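Pre-mRNA-splicing factor SAD1 (Saccharomyces cerevisiae, PDB 4MSX) promotes assembly of newly made U4 snRNA into the U4/U6 snRNP and is required for pre-mRNA splicing. Local coordinates at residues Ser150-Tyr159 with Ile229-Phe240. Sequence-based numbering, arbitrary orientation.
Sequences SIKFAAYPTY and ICVKKIWSPKLF
Helix 150-155 and helix 229-234 stand 10.9 Å apart at their axes, with directions 124° from each other; the CA atoms of Pro157, just past the end of the first, and Lys232, 5.8 Å apart, are the nearest pair across the two segments. With CG anti to the carbonyl carbon (chi1 -61°), the ring of Tyr159 brings OH to Lys232 O, a 2.6 Å hydrogen bond in the carbonyl plane that uses a backbone acceptor at the helix end. Pro157 CB and CG rest on the same carbonyl oxygen. Waters join Pro157 O to Lys232 NZ, which also bonds the backbone oxygens of Phe212 and Asn215, and Ala155 O to Lys233 NZ, which forms a salt bridge with Asp77. The contact joins the degenerate UBP-type zinc finger, whose predicted range holds helix 150-155, to the USP domain. Phe153 is sandwiched: Lys238 lays CE over the centre of one face, with NZ in a cation-pi contact 3.9 Å from the centroid, while Pro157 CA covers the opposite face. Ser236 OG reaches the ring edge in plane, 3.5 Å from Phe153 CE1, and accepts from Lys238 N in an ST turn. A leucine here, with no ring, would probably leave the Lys238 ammonium without its pi partner and open a gap against Pro157. Farther along, Ala154 CB lies 3.7 Å from Phe240 CE2, a CH-pi contact over one face, and Ser150 OG, hydrogen-bonded to Arg71, meets the ring edge.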
loop_
_atom_site.group_PDB
_atom_site.type_symbol
_atom_site.label_atom_id
_atom_site.label_comp_id
_atom_site.label_asym_id
_atom_site.label_seq_id
_atom_site.Cartn_x
_atom_site.Cartn_y
_atom_site.Cartn_z
ATOM N N SER A 150 21.673 10.887 4.608
ATOM C CA SER A 150 20.282 11.256 4.817
ATOM C C SER A 150 19.564 11.384 3.469
ATOM O O SER A 150 18.459 10.881 3.289
ATOM C CB SER A 150 20.275 12.606 5.521
ATOM O OG SER A 150 18.990 13.131 5.728
ATOM N N ILE A 151 20.198 12.057 2.500
ATOM C CA ILE A 151 19.544 12.272 1.204
ATOM C C ILE A 151 19.456 11.016 0.393
ATOM O O ILE A 151 18.416 10.715 -0.207
ATOM C CB ILE A 151 20.292 13.400 0.367
ATOM C CG1 ILE A 151 20.018 14.738 1.030
ATOM C CG2 ILE A 151 19.808 13.402 -1.082
ATOM C CD1 ILE A 151 21.035 15.848 0.544
ATOM N N LYS A 152 20.509 10.211 0.439
ATOM C CA LYS A 152 20.498 8.972 -0.314
ATOM C C LYS A 152 19.409 8.037 0.314
ATOM O O LYS A 152 18.735 7.269 -0.391
ATOM C CB LYS A 152 21.846 8.275 -0.200
ATOM C CG LYS A 152 22.011 7.079 -1.119
ATOM C CD LYS A 152 23.442 6.564 -1.019
ATOM C CE LYS A 152 23.668 5.312 -1.833
ATOM N NZ LYS A 152 25.109 4.880 -1.772
ATOM N N PHE A 153 19.243 8.128 1.624
ATOM C CA PHE A 153 18.235 7.281 2.296
ATOM C C PHE A 153 16.791 7.730 1.904
ATOM O O PHE A 153 15.878 6.895 1.768
ATOM C CB PHE A 153 18.395 7.394 3.772
ATOM C CG PHE A 153 17.606 6.359 4.553
ATOM C CD1 PHE A 153 16.246 6.532 4.786
ATOM C CD2 PHE A 153 18.247 5.234 5.065
ATOM C CE1 PHE A 153 15.519 5.590 5.540
ATOM C CE2 PHE A 153 17.514 4.272 5.833
ATOM C CZ PHE A 153 16.171 4.473 6.068
ATOM N N ALA A 154 16.584 9.042 1.731
ATOM C CA ALA A 154 15.289 9.564 1.298
ATOM C C ALA A 154 14.925 9.056 -0.096
ATOM O O ALA A 154 13.727 8.851 -0.407
ATOM C CB ALA A 154 15.286 11.138 1.306
ATOM N N ALA A 155 15.940 8.877 -0.950
ATOM C CA ALA A 155 15.727 8.354 -2.302
ATOM C C ALA A 155 15.557 6.822 -2.341
ATOM O O ALA A 155 14.864 6.287 -3.225
ATOM C CB ALA A 155 16.913 8.763 -3.240
ATOM N N TYR A 156 16.188 6.119 -1.395
ATOM C CA TYR A 156 16.196 4.674 -1.423
ATOM C C TYR A 156 16.473 4.127 -0.001
ATOM O O TYR A 156 17.586 3.873 0.339
ATOM C CB TYR A 156 17.255 4.206 -2.426
ATOM C CG TYR A 156 17.250 2.726 -2.637
ATOM C CD1 TYR A 156 16.374 2.158 -3.553
ATOM C CD2 TYR A 156 18.097 1.877 -1.922
ATOM C CE1 TYR A 156 16.320 0.801 -3.773
ATOM C CE2 TYR A 156 18.042 0.473 -2.133
ATOM C CZ TYR A 156 17.120 -0.047 -3.053
ATOM O OH TYR A 156 17.024 -1.391 -3.341
ATOM N N PRO A 157 15.446 4.049 0.857
ATOM C CA PRO A 157 15.618 3.613 2.244
ATOM C C PRO A 157 16.251 2.228 2.288
ATOM O O PRO A 157 15.961 1.405 1.422
ATOM C CB PRO A 157 14.180 3.580 2.800
ATOM C CG PRO A 157 13.460 4.639 1.960
ATOM C CD PRO A 157 14.060 4.445 0.574
ATOM N N THR A 158 17.136 2.019 3.265
ATOM C CA THR A 158 17.852 0.755 3.414
ATOM C C THR A 158 17.647 0.258 4.840
ATOM O O THR A 158 17.413 1.045 5.765
ATOM C CB THR A 158 19.381 0.903 3.154
ATOM O OG1 THR A 158 19.867 2.047 3.866
ATOM C CG2 THR A 158 19.671 1.064 1.651
ATOM N N TYR A 159 17.674 -1.061 5.028
ATOM C CA TYR A 159 17.309 -1.611 6.324
ATOM C C TYR A 159 18.199 -2.845 6.564
ATOM O O TYR A 159 18.618 -3.471 5.602
ATOM C CB TYR A 159 15.835 -2.118 6.310
ATOM C CG TYR A 159 14.836 -0.995 6.008
ATOM C CD1 TYR A 159 14.353 -0.194 7.035
ATOM C CD2 TYR A 159 14.430 -0.722 4.697
ATOM C CE1 TYR A 159 13.478 0.848 6.785
ATOM C CE2 TYR A 159 13.501 0.317 4.439
ATOM C CZ TYR A 159 13.054 1.097 5.494
ATOM O OH TYR A 159 12.179 2.131 5.340
ATOM N N ILE A 229 10.396 -0.044 -3.931
ATOM C CA ILE A 229 10.739 1.250 -3.389
ATOM C C ILE A 229 9.544 1.899 -2.641
ATOM O O ILE A 229 9.754 2.570 -1.636
ATOM C CB ILE A 229 11.388 2.168 -4.505
ATOM C CG1 ILE A 229 12.798 1.589 -4.834
ATOM C CG2 ILE A 229 11.423 3.616 -4.056
ATOM C CD1 ILE A 229 13.395 2.056 -6.133
ATOM N N CYS A 230 8.306 1.762 -3.154
ATOM C CA CYS A 230 7.143 2.278 -2.405
ATOM C C CYS A 230 7.098 1.665 -0.990
ATOM O O CYS A 230 6.839 2.367 0.012
ATOM C CB CYS A 230 5.837 1.883 -3.112
ATOM S SG CYS A 230 5.650 2.811 -4.719
ATOM N N VAL A 231 7.272 0.343 -0.936
ATOM C CA VAL A 231 7.165 -0.386 0.364
ATOM C C VAL A 231 8.301 0.089 1.279
ATOM O O VAL A 231 8.078 0.376 2.448
ATOM C CB VAL A 231 7.209 -1.926 0.175
ATOM C CG1 VAL A 231 7.255 -2.637 1.568
ATOM C CG2 VAL A 231 6.000 -2.395 -0.670
ATOM N N LYS A 232 9.506 0.251 0.717
ATOM C CA LYS A 232 10.620 0.783 1.533
ATOM C C LYS A 232 10.362 2.190 2.072
ATOM O O LYS A 232 10.741 2.511 3.225
ATOM C CB LYS A 232 11.922 0.780 0.735
ATOM C CG LYS A 232 12.427 -0.658 0.416
ATOM C CD LYS A 232 13.545 -0.519 -0.670
ATOM C CE LYS A 232 13.986 -1.820 -1.280
ATOM N NZ LYS A 232 14.698 -2.577 -0.293
ATOM N N LYS A 233 9.709 3.047 1.276
ATOM C CA LYS A 233 9.391 4.372 1.796
ATOM C C LYS A 233 8.287 4.336 2.796
ATOM O O LYS A 233 8.290 5.144 3.732
ATOM C CB LYS A 233 8.964 5.323 0.620
ATOM C CG LYS A 233 10.190 5.676 -0.252
ATOM C CD LYS A 233 9.761 6.434 -1.559
ATOM C CE LYS A 233 11.037 6.933 -2.289
ATOM N NZ LYS A 233 10.572 7.598 -3.629
ATOM N N ILE A 234 7.275 3.459 2.579
ATOM C CA ILE A 234 6.151 3.415 3.539
ATOM C C ILE A 234 6.674 3.170 4.967
ATOM O O ILE A 234 6.116 3.684 5.960
ATOM C CB ILE A 234 5.159 2.316 3.104
ATOM C CG1 ILE A 234 4.318 2.878 1.917
ATOM C CG2 ILE A 234 4.278 1.812 4.297
ATOM C CD1 ILE A 234 3.541 1.748 1.187
ATOM N N TRP A 235 7.758 2.397 5.057
ATOM C CA TRP A 235 8.306 2.037 6.393
ATOM C C TRP A 235 9.440 2.975 6.854
ATOM O O TRP A 235 10.010 2.787 7.930
ATOM C CB TRP A 235 8.768 0.556 6.411
ATOM C CG TRP A 235 7.522 -0.290 6.562
ATOM C CD1 TRP A 235 6.793 -0.905 5.566
ATOM C CD2 TRP A 235 6.838 -0.527 7.778
ATOM N NE1 TRP A 235 5.672 -1.556 6.137
ATOM C CE2 TRP A 235 5.684 -1.306 7.487
ATOM C CE3 TRP A 235 7.091 -0.162 9.114
ATOM C CZ2 TRP A 235 4.778 -1.735 8.515
ATOM C CZ3 TRP A 235 6.213 -0.561 10.109
ATOM C CH2 TRP A 235 5.068 -1.363 9.812
ATOM N N SER A 236 9.785 3.990 6.046
ATOM C CA SER A 236 10.970 4.754 6.393
ATOM C C SER A 236 10.816 5.469 7.723
ATOM O O SER A 236 9.831 6.187 7.945
ATOM C CB SER A 236 11.298 5.795 5.297
ATOM O OG SER A 236 12.247 6.691 5.852
ATOM N N PRO A 237 11.786 5.281 8.638
ATOM C CA PRO A 237 11.750 6.022 9.911
ATOM C C PRO A 237 12.444 7.409 9.820
ATOM O O PRO A 237 12.591 8.067 10.848
ATOM C CB PRO A 237 12.562 5.107 10.882
ATOM C CG PRO A 237 13.611 4.495 10.006
ATOM C CD PRO A 237 12.904 4.326 8.580
ATOM N N LYS A 238 12.856 7.824 8.625
ATOM C CA LYS A 238 13.544 9.121 8.448
ATOM C C LYS A 238 12.958 9.996 7.310
ATOM O O LYS A 238 13.683 10.725 6.620
ATOM C CB LYS A 238 15.028 8.837 8.147
ATOM C CG LYS A 238 15.766 8.257 9.359
ATOM C CD LYS A 238 16.969 7.346 8.974
ATOM C CE LYS A 238 17.940 7.928 7.982
ATOM N NZ LYS A 238 19.251 7.151 7.933
ATOM N N LEU A 239 11.654 9.907 7.094
ATOM C CA LEU A 239 11.024 10.678 6.016
ATOM C C LEU A 239 11.264 12.178 6.191
ATOM O O LEU A 239 11.164 12.685 7.290
ATOM C CB LEU A 239 9.498 10.442 6.066
ATOM C CG LEU A 239 9.062 9.026 5.662
ATOM C CD1 LEU A 239 7.539 8.843 5.900
ATOM C CD2 LEU A 239 9.409 8.778 4.191
ATOM N N PHE A 240 11.454 12.915 5.096
ATOM C CA PHE A 240 11.552 14.371 5.219
ATOM C C PHE A 240 10.211 14.988 5.548
ATOM O O PHE A 240 10.132 15.937 6.319
ATOM C CB PHE A 240 12.139 14.955 3.934
ATOM C CG PHE A 240 13.624 14.637 3.754
ATOM C CD1 PHE A 240 14.348 13.994 4.758
ATOM C CD2 PHE A 240 14.284 14.983 2.563
ATOM C CE1 PHE A 240 15.720 13.687 4.591
ATOM C CE2 PHE A 240 15.651 14.685 2.381
ATOM C CZ PHE A 240 16.372 14.045 3.382
HETATM O O HOH W 1 16.695 10.372 5.339
HETATM O O HOH W 2 13.055 7.414 -4.874
HETATM O O HOH W 3 16.900 -1.049 0.534
#